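Local coordinates for protein imidazoleglycerol-phosphate dehydratase (Pyrococcus furiosus, PDB 5DNL) that catalyses the dehydration of imidazoleglycerol phosphate to imidazoleacetol phosphate, the sixth step of histidine biosynthesis, at residues K73-G78 with L159-K164; A80-D85 with V148-K153; V89-D94 with K153-A158; A101-N106 with I134-L139. All coordinates share one frame; numbering follows the deposited sequence. Where two conformers were deposited one is given.

Contact 1: residues K73-G78 with L159-K164; sequences KFTRFG and LRVATK. With 5DL ([(2S)-2-hydroxy-3-(1H-1,2,4-triazol-1-yl)propyl]phosphonic acid), chain I.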
# COMPACT_ATOMS: atom_id res chain seq x y z
N LYS A 73 -0.42 -55.24 -21.07
CA LYS A 73 -0.22 -54.82 -19.69
C LYS A 73 1.04 -53.98 -19.67
O LYS A 73 2.12 -54.46 -20.03
CB LYS A 73 -0.05 -56.02 -18.78
CG LYS A 73 -1.29 -56.91 -18.76
CD LYS A 73 -1.06 -58.16 -17.94
CE LYS A 73 -2.19 -59.15 -18.16
NZ LYS A 73 -2.09 -60.30 -17.23
N PHE A 74 0.92 -52.73 -19.22
CA PHE A 74 2.03 -51.79 -19.26
C PHE A 74 2.17 -51.07 -17.92
O PHE A 74 1.20 -50.99 -17.15
CB PHE A 74 1.88 -50.78 -20.42
CG PHE A 74 0.53 -50.14 -20.47
CD1 PHE A 74 0.28 -48.97 -19.76
CD2 PHE A 74 -0.50 -50.70 -21.21
CE1 PHE A 74 -0.97 -48.39 -19.80
CE2 PHE A 74 -1.76 -50.11 -21.25
CZ PHE A 74 -2.00 -48.95 -20.53
N THR A 75 3.37 -50.54 -17.69
CA THR A 75 3.78 -49.99 -16.40
C THR A 75 2.96 -48.74 -16.01
O THR A 75 2.74 -48.49 -14.82
CB THR A 75 5.30 -49.71 -16.45
OG1 THR A 75 6.00 -50.98 -16.55
CG2 THR A 75 5.82 -48.99 -15.22
N ARG A 76 2.50 -47.99 -17.02
CA ARG A 76 1.49 -46.90 -16.91
C ARG A 76 2.11 -45.57 -16.44
O ARG A 76 1.84 -44.53 -17.03
CB ARG A 76 0.30 -47.27 -16.01
CG ARG A 76 -0.71 -46.16 -15.85
CD ARG A 76 -1.85 -46.57 -14.95
NE ARG A 76 -2.66 -45.39 -14.64
CZ ARG A 76 -3.64 -45.33 -13.73
NH1 ARG A 76 -4.03 -46.41 -13.05
NH2 ARG A 76 -4.26 -44.18 -13.55
N PHE A 77 2.89 -45.62 -15.37
CA PHE A 77 3.49 -44.44 -14.77
C PHE A 77 4.96 -44.30 -15.13
O PHE A 77 5.70 -45.29 -15.11
CB PHE A 77 3.35 -44.51 -13.27
CG PHE A 77 1.93 -44.48 -12.80
CD1 PHE A 77 1.28 -43.27 -12.66
CD2 PHE A 77 1.23 -45.65 -12.52
CE1 PHE A 77 -0.04 -43.21 -12.25
CE2 PHE A 77 -0.10 -45.59 -12.11
CZ PHE A 77 -0.73 -44.37 -11.96
N GLY A 78 5.40 -43.08 -15.41
CA GLY A 78 6.79 -42.78 -15.57
C GLY A 78 7.06 -41.32 -15.32
O GLY A 78 6.24 -40.47 -15.67
N LEU A 159 8.32 -41.71 -20.66
CA LEU A 159 7.60 -42.69 -21.47
C LEU A 159 8.40 -43.98 -21.64
O LEU A 159 7.80 -45.04 -21.76
CB LEU A 159 7.14 -42.12 -22.81
CG LEU A 159 5.91 -41.20 -22.70
CD1 LEU A 159 5.79 -40.28 -23.88
CD2 LEU A 159 4.63 -42.03 -22.52
N ARG A 160 9.73 -43.90 -21.59
CA ARG A 160 10.53 -45.15 -21.58
C ARG A 160 10.05 -46.05 -20.43
O ARG A 160 9.88 -47.26 -20.61
CB ARG A 160 12.02 -44.84 -21.42
CG ARG A 160 12.93 -46.08 -21.45
CD ARG A 160 14.31 -45.81 -20.90
NE ARG A 160 15.02 -44.71 -21.53
CZ ARG A 160 16.20 -44.23 -21.12
NH1 ARG A 160 16.83 -44.77 -20.08
NH2 ARG A 160 16.77 -43.20 -21.76
N VAL A 161 9.81 -45.46 -19.27
CA VAL A 161 9.38 -46.20 -18.08
C VAL A 161 7.91 -46.63 -18.21
O VAL A 161 7.54 -47.78 -17.95
CB VAL A 161 9.56 -45.35 -16.81
CG1 VAL A 161 9.03 -46.05 -15.57
CG2 VAL A 161 11.01 -44.96 -16.62
N ALA A 162 7.05 -45.69 -18.59
CA ALA A 162 5.61 -45.92 -18.60
C ALA A 162 5.12 -46.93 -19.63
O ALA A 162 4.06 -47.55 -19.42
CB ALA A 162 4.86 -44.60 -18.79
N THR A 163 5.86 -47.09 -20.74
CA THR A 163 5.43 -47.94 -21.85
C THR A 163 6.01 -49.36 -21.75
O THR A 163 5.73 -50.18 -22.61
CB THR A 163 5.82 -47.33 -23.22
OG1 THR A 163 7.24 -47.18 -23.30
CG2 THR A 163 5.15 -45.97 -23.42
N LYS A 164 6.79 -49.63 -20.72
CA LYS A 164 7.37 -50.98 -20.53
C LYS A 164 6.29 -51.97 -20.14
O LYS A 164 5.31 -51.61 -19.49
CB LYS A 164 8.44 -50.97 -19.43
CG LYS A 164 9.87 -51.02 -19.90
CD LYS A 164 10.85 -51.08 -18.73
CE LYS A 164 10.55 -52.17 -17.70
NZ LYS A 164 11.69 -52.40 -16.78
N1 5DL I . -10.42 -41.47 -8.57
C3 5DL I . -9.84 -40.81 -10.66
N2 5DL I . -9.64 -41.69 -9.68
C8 5DL I . -8.13 -45.19 -9.89
C7 5DL I . -9.27 -44.17 -9.74
C6 5DL I . -8.69 -42.78 -9.76
C5 5DL I . -11.12 -40.38 -8.93
O10 5DL I . -8.19 -44.95 -12.56
P9 5DL I . -7.21 -45.12 -11.45
O11 5DL I . -6.44 -46.43 -11.56
O12 5DL I . -6.24 -43.95 -11.35
O13 5DL I . -9.97 -44.38 -8.51
N4 5DL I . -10.78 -39.98 -10.18
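Two successive backbone amides, Thr-75 N and Arg-76 N, meet carbonyls at the C-terminal end of helix 144-162. Arg-76 N reaches Ala-162 O at 2.9 Å, on a lone pair in the carbonyl plane. Thr-75 N reaches Lys-164 O at 2.9 Å, nearly along the C=O axis. Thr-75 OG1 reaches Lys-164 O at 3.1 Å from above the carbonyl plane, 61° out of it. OG1 lies beside the backbone N (chi1 -67°), bringing both donors to one oxygen. Thr-75 CG2 rests at 3.4 Å on Val-161 O. Next along the chain, Ala-162 CB packs on Arg-76 O, and Val-161 CG1 lies 3.4 Å from Phe-77 O. Gly-78 has no room for a side chain: a CB would clash with Ala-162 N.

The Arg-76 side chain points away from the helix end, extended from CG to NE. Arg-76 NH1 bonds phosphonate O11 at 2.8 Å, and Arg-76 NH2 bonds O12 at 3.0 Å, nearly straight (172°). Phe-77 CZ covers one guanidinium face, 3.4 Å above its plane. With NE in a salt bridge to Asp-94 and both NH groups on the phosphonate, the guanidinium is fixed in rotation. Arg-98, Ser-171 and Lys-173 of the same chain, and Lys-153 of the second subunit, also bond this phosphonate. The turn before strand 77-84, tied to the helix end, thus forms one wall of the inhibitor's anion-binding pocket.

Contact 2: residues A80-D85 with V148-K153; sequences AIMPMD and VEAAFK. With MN (manganese (II) ion), chain E; 5DL ([(2S)-2-hydroxy-3-(1H-1,2,4-triazol-1-yl)propyl]phosphonic acid), chain F.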
# COMPACT_ATOMS: atom_id res chain seq x y z
N ALA A 80 10.38 -38.16 -15.03
CA ALA A 80 11.76 -37.77 -15.27
C ALA A 80 11.98 -36.38 -14.70
O ALA A 80 11.07 -35.55 -14.75
CB ALA A 80 12.06 -37.79 -16.76
N ILE A 81 13.15 -36.12 -14.15
CA ILE A 81 13.56 -34.77 -13.81
C ILE A 81 14.80 -34.55 -14.66
O ILE A 81 15.79 -35.27 -14.48
CB ILE A 81 13.84 -34.57 -12.33
CG1 ILE A 81 12.52 -34.70 -11.55
CG2 ILE A 81 14.45 -33.20 -12.09
CD1 ILE A 81 12.67 -34.64 -10.03
N MET A 82 14.73 -33.58 -15.56
CA MET A 82 15.79 -33.36 -16.54
C MET A 82 16.41 -31.98 -16.38
O MET A 82 15.70 -30.99 -16.54
CB MET A 82 15.21 -33.50 -17.94
CG MET A 82 16.25 -33.64 -19.03
SD MET A 82 17.07 -35.25 -18.97
CE MET A 82 15.87 -36.20 -18.01
N PRO A 83 17.72 -31.92 -16.08
CA PRO A 83 18.46 -30.68 -16.13
C PRO A 83 18.95 -30.39 -17.53
O PRO A 83 19.20 -31.31 -18.32
CB PRO A 83 19.64 -30.92 -15.18
CG PRO A 83 19.84 -32.38 -15.18
CD PRO A 83 18.56 -33.03 -15.56
N MET A 84 19.04 -29.11 -17.87
CA MET A 84 19.85 -28.66 -18.98
C MET A 84 20.39 -27.29 -18.62
O MET A 84 19.67 -26.28 -18.73
CB MET A 84 19.09 -28.62 -20.30
CG MET A 84 20.02 -28.18 -21.42
SD MET A 84 19.44 -28.34 -23.12
CE MET A 84 19.01 -30.06 -23.12
N ASP A 85 21.66 -27.25 -18.21
CA ASP A 85 22.28 -26.04 -17.68
C ASP A 85 21.34 -25.41 -16.63
O ASP A 85 20.99 -26.08 -15.66
CB ASP A 85 22.67 -25.10 -18.82
CG ASP A 85 23.70 -25.71 -19.78
OD1 ASP A 85 24.12 -26.88 -19.62
OD2 ASP A 85 24.11 -24.97 -20.68
N VAL A 148 12.71 -26.10 -23.06
CA VAL A 148 11.89 -26.90 -23.98
C VAL A 148 12.61 -28.23 -24.28
O VAL A 148 11.98 -29.30 -24.26
CB VAL A 148 11.55 -26.11 -25.24
CG1 VAL A 148 10.84 -26.97 -26.28
CG2 VAL A 148 10.67 -24.92 -24.89
N GLU A 149 13.92 -28.19 -24.55
CA GLU A 149 14.62 -29.45 -24.81
C GLU A 149 14.62 -30.35 -23.58
O GLU A 149 14.46 -31.55 -23.71
CB GLU A 149 16.05 -29.22 -25.34
CG GLU A 149 16.70 -30.49 -25.86
CD GLU A 149 18.03 -30.27 -26.50
OE1 GLU A 149 18.41 -29.11 -26.79
OE2 GLU A 149 18.73 -31.31 -26.65
N ALA A 150 14.80 -29.80 -22.37
CA ALA A 150 14.69 -30.62 -21.17
C ALA A 150 13.31 -31.29 -21.07
O ALA A 150 13.21 -32.45 -20.68
CB ALA A 150 14.99 -29.80 -19.92
N ALA A 151 12.25 -30.57 -21.43
CA ALA A 151 10.92 -31.16 -21.46
C ALA A 151 10.82 -32.33 -22.43
O ALA A 151 10.24 -33.36 -22.09
CB ALA A 151 9.89 -30.10 -21.80
N PHE A 152 11.37 -32.19 -23.63
CA PHE A 152 11.34 -33.29 -24.61
C PHE A 152 12.20 -34.48 -24.17
O PHE A 152 11.77 -35.64 -24.31
CB PHE A 152 11.74 -32.83 -26.01
CG PHE A 152 10.62 -32.21 -26.79
CD1 PHE A 152 10.31 -30.86 -26.68
CD2 PHE A 152 9.86 -32.99 -27.64
CE1 PHE A 152 9.27 -30.30 -27.43
CE2 PHE A 152 8.81 -32.45 -28.39
CZ PHE A 152 8.51 -31.09 -28.29
N LYS A 153 13.38 -34.22 -23.62
CA LYS A 153 14.21 -35.31 -23.06
C LYS A 153 13.43 -36.03 -21.96
O LYS A 153 13.42 -37.26 -21.88
CB LYS A 153 15.51 -34.77 -22.48
CG LYS A 153 16.53 -34.22 -23.46
CD LYS A 153 17.84 -33.93 -22.74
CE LYS A 153 18.96 -33.49 -23.67
NZ LYS A 153 20.25 -33.47 -22.92
MN MN E . 19.76 -28.43 -28.31
N1 5DL F . 20.98 -27.44 -26.71
C3 5DL F . 22.48 -27.34 -25.04
N2 5DL F . 21.73 -28.14 -25.80
C8 5DL F . 22.17 -31.87 -26.57
C7 5DL F . 22.19 -30.37 -26.87
C6 5DL F . 21.71 -29.59 -25.65
C5 5DL F . 21.32 -26.17 -26.46
O10 5DL F . 24.51 -31.74 -25.27
P9 5DL F . 23.19 -32.42 -25.17
O11 5DL F . 23.25 -33.92 -25.26
O12 5DL F . 22.48 -32.04 -23.87
O13 5DL F . 21.34 -30.06 -27.99
N4 5DL F . 22.22 -26.06 -25.46
O HOH W 1 20.70 -32.02 -20.49
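Met-84 and Lys-153 cross at about a right angle, with their CE atoms 3.5 Å apart, tighter than usual. The Met-84 chain runs straight out to SD and then bends (chi3 -55°). The bend carries its methyl onto the helix, where Met-84 CE also lies 3.5 Å from Glu-149 CD. Met-84 and Glu-149 pass each other at a slant. Met-84 SD faces the triazole side of the inhibitor, near its N2. In the conformer given, Met-82 also lies across Lys-153, with Met-82 CG 3.7 Å from Lys-153 CB. Met-82 CG and Met-84 CB pack on Ala-150 CB, whose small size probably lets both methionines approach.

Lys-153 is extended beyond CG and runs past the methionines to the ligand. Lys-153 NZ bonds phosphonate O12 at 2.8 Å. A water accepts from Lys-153 NZ at 2.9 Å and donates to Pro-83 O at 2.7 Å. An alanine in place of Lys-153 would probably leave the phosphonate without this charged partner and open a gap beside the Met-84 methyl.

Glu-149 OE1 binds manganese at 2.1 Å, along with His-29 and His-145 of this chain, His-53 of the fourth subunit and inhibitor N1 and O13. One helix therefore supplies a metal ligand and a phosphonate-binding amine, while Met-84 packs between helix and inhibitor. Manganese holds the triazole and hydroxyl, and hydrogen bonds, probably charge-assisted, hold the phosphonate.

Contact 3: residues V89-D94 with K153-A158; sequences VLVSVD and KGLGMA. With 5DL ([(2S)-2-hydroxy-3-(1H-1,2,4-triazol-1-yl)propyl]phosphonic acid), chain F.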
# COMPACT_ATOMS: atom_id res chain seq x y z
N VAL A 89 13.52 -29.49 -15.25
CA VAL A 89 12.13 -29.69 -15.64
C VAL A 89 11.67 -31.07 -15.19
O VAL A 89 12.32 -32.07 -15.49
CB VAL A 89 11.96 -29.54 -17.15
CG1 VAL A 89 10.51 -29.79 -17.56
CG2 VAL A 89 12.41 -28.18 -17.64
N LEU A 90 10.55 -31.09 -14.47
CA LEU A 90 9.90 -32.33 -14.07
C LEU A 90 8.85 -32.71 -15.11
O LEU A 90 8.03 -31.87 -15.53
CB LEU A 90 9.24 -32.15 -12.69
CG LEU A 90 8.25 -33.25 -12.25
CD1 LEU A 90 8.88 -34.62 -12.10
CD2 LEU A 90 7.59 -32.81 -10.96
N VAL A 91 8.89 -33.97 -15.56
CA VAL A 91 7.91 -34.51 -16.49
C VAL A 91 7.30 -35.73 -15.82
O VAL A 91 8.02 -36.63 -15.36
CB VAL A 91 8.54 -34.90 -17.83
CG1 VAL A 91 7.47 -35.53 -18.74
CG2 VAL A 91 9.15 -33.68 -18.47
N SER A 92 5.98 -35.75 -15.73
CA SER A 92 5.28 -36.87 -15.10
C SER A 92 4.17 -37.34 -16.00
O SER A 92 3.33 -36.53 -16.45
CB SER A 92 4.71 -36.42 -13.74
OG SER A 92 4.03 -37.48 -13.06
N VAL A 93 4.14 -38.65 -16.28
CA VAL A 93 3.19 -39.25 -17.21
C VAL A 93 2.41 -40.35 -16.52
O VAL A 93 2.98 -41.15 -15.77
CB VAL A 93 3.92 -39.82 -18.45
CG1 VAL A 93 2.97 -40.63 -19.34
CG2 VAL A 93 4.60 -38.72 -19.24
N ASP A 94 1.11 -40.39 -16.77
CA ASP A 94 0.24 -41.51 -16.38
C ASP A 94 -0.55 -41.88 -17.63
O ASP A 94 -1.39 -41.09 -18.09
CB ASP A 94 -0.65 -41.09 -15.21
CG ASP A 94 -1.76 -42.05 -14.92
OD1 ASP A 94 -1.83 -43.10 -15.58
OD2 ASP A 94 -2.59 -41.74 -14.02
N LYS A 153 13.38 -34.22 -23.62
CA LYS A 153 14.21 -35.31 -23.06
C LYS A 153 13.43 -36.03 -21.96
O LYS A 153 13.42 -37.26 -21.88
CB LYS A 153 15.51 -34.77 -22.48
CG LYS A 153 16.53 -34.22 -23.46
CD LYS A 153 17.84 -33.93 -22.74
CE LYS A 153 18.96 -33.49 -23.67
NZ LYS A 153 20.25 -33.47 -22.92
N GLY A 154 12.79 -35.24 -21.10
CA GLY A 154 12.01 -35.76 -20.02
C GLY A 154 10.82 -36.59 -20.44
O GLY A 154 10.53 -37.60 -19.82
N LEU A 155 10.09 -36.12 -21.44
CA LEU A 155 9.01 -36.93 -22.02
C LEU A 155 9.53 -38.28 -22.51
O LEU A 155 8.90 -39.30 -22.27
CB LEU A 155 8.32 -36.18 -23.14
CG LEU A 155 7.34 -35.10 -22.68
CD1 LEU A 155 7.01 -34.19 -23.84
CD2 LEU A 155 6.08 -35.70 -22.09
N GLY A 156 10.67 -38.26 -23.18
CA GLY A 156 11.26 -39.52 -23.66
C GLY A 156 11.59 -40.44 -22.51
O GLY A 156 11.18 -41.62 -22.52
N MET A 157 12.28 -39.93 -21.50
CA MET A 157 12.66 -40.73 -20.33
C MET A 157 11.43 -41.25 -19.58
O MET A 157 11.40 -42.39 -19.16
CB MET A 157 13.51 -39.93 -19.35
CG MET A 157 14.88 -39.56 -19.84
SD MET A 157 16.02 -40.95 -19.80
CE MET A 157 15.20 -41.95 -18.59
N ALA A 158 10.43 -40.41 -19.39
CA ALA A 158 9.24 -40.80 -18.64
C ALA A 158 8.46 -41.87 -19.35
O ALA A 158 8.01 -42.85 -18.73
CB ALA A 158 8.36 -39.59 -18.35
N1 5DL F . 20.98 -27.44 -26.71
C3 5DL F . 22.48 -27.34 -25.04
N2 5DL F . 21.73 -28.14 -25.80
C8 5DL F . 22.17 -31.87 -26.57
C7 5DL F . 22.19 -30.37 -26.87
C6 5DL F . 21.71 -29.59 -25.65
C5 5DL F . 21.32 -26.17 -26.46
O10 5DL F . 24.51 -31.74 -25.27
P9 5DL F . 23.19 -32.42 -25.17
O11 5DL F . 23.25 -33.92 -25.26
O12 5DL F . 22.48 -32.04 -23.87
O13 5DL F . 21.34 -30.06 -27.99
N4 5DL F . 22.22 -26.06 -25.46
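Val-91 and Val-93 point from strand 87-94 onto helix 144-162, as part of the alpha/beta packing in which this helix covers a face of the mixed four-stranded sheet. The segment axes run 38° apart, 7.8 Å at closest approach.

The first kind of contact is apolar side chain on side chain. Val-91 CG1 meets Leu-155 CD2 at 3.6 Å, the two side chains crossing at about a right angle. The same CG1 also touches Ala-158 CB, while Val-93 CG2 reaches that methyl from the next inward-facing position at 4.0 Å. Leu-155 goes on to Ile-134 of the neighbouring strand and to Phe-34 of helix 25-38. Replacing Val-91 with an alanine would probably open a gap against Leu-155 CD2 and Gly-154 and leave the leucine end freer to turn.

The second kind of contact is side chain on backbone. Val-91 has CG1 anti to its N (chi1 178°), which leaves CG2 to lie over Gly-154. No hydrogen bond joins the two segments. The strand's own polar backbone is paired with strands 77-84 and 133-140. Val-91 CG2 is 3.9 Å from Gly-154 CA, and a CB on that glycine would fall only 2.6 Å from Val-91 CG2.

Contact 4: residues A101-N106 with I134-L139; sequences ANVDVN and IHIKQL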
# COMPACT_ATOMS: atom_id res chain seq x y z
N ALA A 101 -3.33 -32.41 -20.10
CA ALA A 101 -1.98 -31.86 -20.08
C ALA A 101 -1.98 -30.62 -19.21
O ALA A 101 -2.92 -29.83 -19.24
CB ALA A 101 -1.51 -31.52 -21.47
N ASN A 102 -0.89 -30.45 -18.47
CA ASN A 102 -0.62 -29.20 -17.75
C ASN A 102 0.85 -28.91 -17.98
O ASN A 102 1.71 -29.63 -17.47
CB ASN A 102 -0.95 -29.37 -16.27
CG ASN A 102 -0.65 -28.14 -15.42
OD1 ASN A 102 0.18 -27.31 -15.76
ND2 ASN A 102 -1.32 -28.04 -14.30
N VAL A 103 1.11 -27.85 -18.74
CA VAL A 103 2.46 -27.40 -19.05
C VAL A 103 2.68 -26.07 -18.37
O VAL A 103 2.01 -25.09 -18.71
CB VAL A 103 2.67 -27.30 -20.57
CG1 VAL A 103 4.05 -26.76 -20.92
CG2 VAL A 103 2.41 -28.65 -21.25
N ASP A 104 3.58 -26.04 -17.40
CA ASP A 104 3.86 -24.88 -16.57
C ASP A 104 5.36 -24.58 -16.70
O ASP A 104 6.19 -25.16 -15.98
CB ASP A 104 3.47 -25.18 -15.12
CG ASP A 104 3.68 -24.00 -14.19
OD1 ASP A 104 3.87 -22.87 -14.67
OD2 ASP A 104 3.68 -24.23 -12.96
N VAL A 105 5.67 -23.68 -17.63
CA VAL A 105 7.03 -23.19 -17.85
C VAL A 105 7.08 -21.68 -17.71
O VAL A 105 6.03 -21.00 -17.70
CB VAL A 105 7.58 -23.64 -19.23
CG1 VAL A 105 7.60 -25.15 -19.32
CG2 VAL A 105 6.76 -23.09 -20.40
N ASN A 106 8.29 -21.17 -17.59
CA ASN A 106 8.53 -19.75 -17.37
C ASN A 106 9.81 -19.38 -18.08
O ASN A 106 10.91 -19.52 -17.53
CB ASN A 106 8.61 -19.42 -15.87
CG ASN A 106 8.72 -17.93 -15.60
OD1 ASN A 106 8.69 -17.12 -16.51
ND2 ASN A 106 8.85 -17.57 -14.33
N ILE A 134 -0.40 -35.86 -18.69
CA ILE A 134 0.99 -35.38 -18.82
C ILE A 134 1.17 -34.05 -18.10
O ILE A 134 0.47 -33.08 -18.42
CB ILE A 134 1.38 -35.21 -20.29
CG1 ILE A 134 1.18 -36.53 -21.04
CG2 ILE A 134 2.84 -34.75 -20.38
CD1 ILE A 134 1.54 -36.48 -22.52
N HIS A 135 2.11 -34.01 -17.15
CA HIS A 135 2.52 -32.80 -16.48
C HIS A 135 3.93 -32.45 -16.91
O HIS A 135 4.83 -33.30 -16.87
CB HIS A 135 2.54 -32.98 -14.97
CG HIS A 135 1.19 -33.02 -14.35
ND1 HIS A 135 0.64 -31.92 -13.74
CD2 HIS A 135 0.30 -34.03 -14.20
CE1 HIS A 135 -0.56 -32.24 -13.28
NE2 HIS A 135 -0.78 -33.52 -13.53
N ILE A 136 4.13 -31.18 -17.27
CA ILE A 136 5.46 -30.60 -17.52
C ILE A 136 5.56 -29.45 -16.51
O ILE A 136 4.80 -28.50 -16.63
CB ILE A 136 5.63 -30.02 -18.94
CG1 ILE A 136 5.25 -31.01 -20.05
CG2 ILE A 136 7.07 -29.55 -19.15
CD1 ILE A 136 6.08 -32.27 -20.08
N LYS A 137 6.47 -29.56 -15.54
CA LYS A 137 6.58 -28.56 -14.48
C LYS A 137 8.00 -28.09 -14.39
O LYS A 137 8.90 -28.82 -13.94
CB LYS A 137 6.10 -29.10 -13.13
CG LYS A 137 6.04 -28.00 -12.07
CD LYS A 137 5.46 -28.51 -10.76
CE LYS A 137 5.06 -27.35 -9.86
NZ LYS A 137 3.72 -26.82 -10.23
N GLN A 138 8.23 -26.86 -14.84
CA GLN A 138 9.53 -26.25 -14.68
C GLN A 138 9.82 -25.99 -13.21
O GLN A 138 9.03 -25.34 -12.52
CB GLN A 138 9.60 -24.96 -15.48
CG GLN A 138 10.92 -24.22 -15.39
CD GLN A 138 10.95 -23.03 -16.30
OE1 GLN A 138 10.34 -23.03 -17.36
NE2 GLN A 138 11.63 -21.98 -15.87
N LEU A 139 10.96 -26.49 -12.71
CA LEU A 139 11.42 -26.23 -11.35
C LEU A 139 12.42 -25.09 -11.27
O LEU A 139 12.44 -24.37 -10.27
CB LEU A 139 12.06 -27.50 -10.78
CG LEU A 139 11.16 -28.73 -10.84
CD1 LEU A 139 11.88 -29.94 -10.29
CD2 LEU A 139 9.84 -28.50 -10.11
O HOH W 2 2.04 -26.87 -12.49
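Gln-138 OE1 takes the N-H of Asn-106 at 2.8 Å, and its NE2 gives a bond back to Asn-106 O at 3.1 Å. The donor Asn-106 N stands above the plane of the Gln-138 carbonyl, 54° out of it. Asn-106 O lies close to the amide plane of Gln-138. In Gln-138, CG is anti to the backbone N (chi1 180°) and the chain is extended beyond it, which carries this amide across to the neighbouring backbone. There it pairs with both polar atoms of one residue, past the last beta bridge, and fixes its own rotation. Val-105 CB lies against Gln-138 OE1 at 3.4 Å, its side chain crossing Gln-138 at about a right angle.

Before this point the strands are joined by regular parallel pairing. Ile-134 O, Asn-102 O, Ile-136 O and Asp-104 O accept in turn from Asn-102, Ile-136, Asp-104 and Gln-138.

On one face, Val-103 and Ile-136 lie side by side, with Val-103 CG2 3.9 Å from Ile-136 CG1 in the conformer given. Ala-101 and Ile-134 share this face, which helices 116-130 and 144-162 cover.

On the other face, Asp-104 and Lys-137 also run alongside each other. Their salt bridge is long, 3.8 Å from Asp-104 OD2 to Lys-137 NZ, and a water bridges the two atoms. The main polar partners of Lys-137 NZ are Leu-139 O and Ser-140 OG of the second subunit. Asn-102 CB lies obliquely by the His-135 ring, whose NE2 bonds Asp-85 O of that subunit. Strand 100-104, helix 116-130 and strand 133-140 form a beta-alpha-beta crossover, and this contact is its parallel strand pair.

All four contacts belong to one mixed sheet and the helices that cover it. Contacts 1, 3 and 2 follow helix 144-162 from its C-terminal end inward. Contacts 2 and 3, centres 8 Å apart, share Lys-153 and meet through pairing of strands 77-84 and 87-94. Contact 1 joins contact 3 by the salt bridge of Arg-76 NE to Asp-94 OD1, 2.6 Å. Contact 4 adjoins contact 3 through backbone pairing of strands 87-94 and 133-140. Contacts 1 and 2 lie about 19 Å apart between centres and face different inhibitor molecules. Contact 2 also holds the manganese ligand Glu-149, while contact 1 reaches the phosphonate alone. Each such site combines Lys-153 of one subunit with Arg-76 of another.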